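Local coordinates for protein response regulator (Pseudomonas putida, PDB 3HDV) that probably acts as the receiver domain of a two-component response regulator, taking up a phosphoryl group to control transcription, at residues P64-G67 / L68-I71. Numbering follows the deposited sequence.
Sequences PESG and LDLI
S66 caps the helix that begins at G67: its OG accepts the backbone N-H of D69, 3.2 Å from N and nearly straight at 172°. With chi1 at 77°, the hydroxyl sits between the residue's own N and carbonyl carbon, turned to the first turn of the helix. A water takes the N-H of L68 at 2.9 Å from N and accepts a weak bond from S66 OG. The side chain of D69 comes back over the cap, CG anti to its carbonyl carbon, and a second water accepts from S66 N and donates to D69 OD2, standing in for the direct bond that would complete a capping box. The extended chain of E65 crosses that of D69 at a slant, its CG and OE2 both 3.7 Å from D69 CB. The two carboxylate planes are 60° apart, and OE2 of E65 stays 5.0 Å from OD2 of D69; R44 and R72, salt-bridged to E65 and D69 respectively, probably offset the like charges. Behind the cap, S66 O and G67 O accept from L70 N and I71 N. In this CheY-like receiver fold, L70 packs on helix 40-49 and strand 53-58, while I71 lies against strands 53-58 and 83-88.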
loop_
_atom_site.group_PDB
_atom_site.type_symbol
_atom_site.label_atom_id
_atom_site.label_comp_id
_atom_site.label_asym_id
_atom_site.label_seq_id
_atom_site.Cartn_x
_atom_site.Cartn_y
_atom_site.Cartn_z
ATOM N N PRO B 64 16.629 -9.055 7.295
ATOM C CA PRO B 64 17.960 -9.678 7.148
ATOM C C PRO B 64 18.199 -10.762 6.092
ATOM O O PRO B 64 19.358 -11.061 5.785
ATOM C CB PRO B 64 18.251 -10.233 8.567
ATOM C CG PRO B 64 16.925 -10.503 9.160
ATOM C CD PRO B 64 15.914 -9.545 8.487
ATOM N N GLU B 65 17.142 -11.341 5.532
ATOM C CA GLU B 65 17.300 -12.358 4.503
ATOM C C GLU B 65 16.576 -11.908 3.207
ATOM O O GLU B 65 15.448 -11.415 3.241
ATOM C CB GLU B 65 16.769 -13.682 5.022
ATOM C CG GLU B 65 16.940 -14.883 4.117
ATOM C CD GLU B 65 16.411 -16.142 4.765
ATOM O OE1 GLU B 65 16.090 -16.107 5.993
ATOM O OE2 GLU B 65 16.308 -17.167 4.051
ATOM N N SER B 66 17.243 -12.107 2.076
ATOM C CA SER B 66 16.790 -11.561 0.793
ATOM C C SER B 66 15.629 -12.397 0.227
ATOM O O SER B 66 15.393 -13.544 0.662
ATOM C CB SER B 66 17.943 -11.542 -0.191
ATOM O OG SER B 66 18.146 -12.852 -0.681
ATOM N N GLY B 67 14.916 -11.828 -0.756
ATOM C CA GLY B 67 13.846 -12.569 -1.433
ATOM C C GLY B 67 14.373 -13.755 -2.194
ATOM O O GLY B 67 13.688 -14.795 -2.293
ATOM N N LEU B 68 15.582 -13.659 -2.738
ATOM C CA LEU B 68 16.119 -14.812 -3.447
ATOM C C LEU B 68 16.348 -16.019 -2.484
ATOM O O LEU B 68 15.997 -17.154 -2.808
ATOM C CB LEU B 68 17.404 -14.469 -4.197
ATOM C CG LEU B 68 18.283 -15.552 -4.770
ATOM C CD1 LEU B 68 17.540 -16.456 -5.697
ATOM C CD2 LEU B 68 19.536 -14.939 -5.450
ATOM N N ASP B 69 16.928 -15.763 -1.324
ATOM C CA ASP B 69 17.149 -16.839 -0.344
ATOM C C ASP B 69 15.805 -17.408 0.119
ATOM O O ASP B 69 15.682 -18.616 0.279
ATOM C CB ASP B 69 17.917 -16.311 0.866
ATOM C CG ASP B 69 19.418 -16.202 0.620
ATOM O OD1 ASP B 69 19.943 -16.880 -0.271
ATOM O OD2 ASP B 69 20.078 -15.442 1.343
ATOM N N LEU B 70 14.795 -16.558 0.332
ATOM C CA LEU B 70 13.479 -17.040 0.749
ATOM C C LEU B 70 12.899 -17.980 -0.292
ATOM O O LEU B 70 12.436 -19.080 0.029
ATOM C CB LEU B 70 12.522 -15.880 1.020
ATOM C CG LEU B 70 11.011 -16.196 1.096
ATOM C CD1 LEU B 70 10.686 -17.124 2.311
ATOM C CD2 LEU B 70 10.171 -14.929 1.190
ATOM N N ILE B 71 12.927 -17.576 -1.552
ATOM C CA ILE B 71 12.462 -18.421 -2.630
ATOM C C ILE B 71 13.187 -19.776 -2.689
ATOM O O ILE B 71 12.552 -20.816 -2.844
ATOM C CB ILE B 71 12.526 -17.667 -4.028
ATOM C CG1 ILE B 71 11.593 -16.450 -3.965
ATOM C CG2 ILE B 71 12.152 -18.606 -5.164
ATOM C CD1 ILE B 71 11.729 -15.443 -5.131
HETATM O O HOH W 1 17.171 -11.321 -3.383
HETATM O O HOH W 2 19.931 -13.088 2.295
#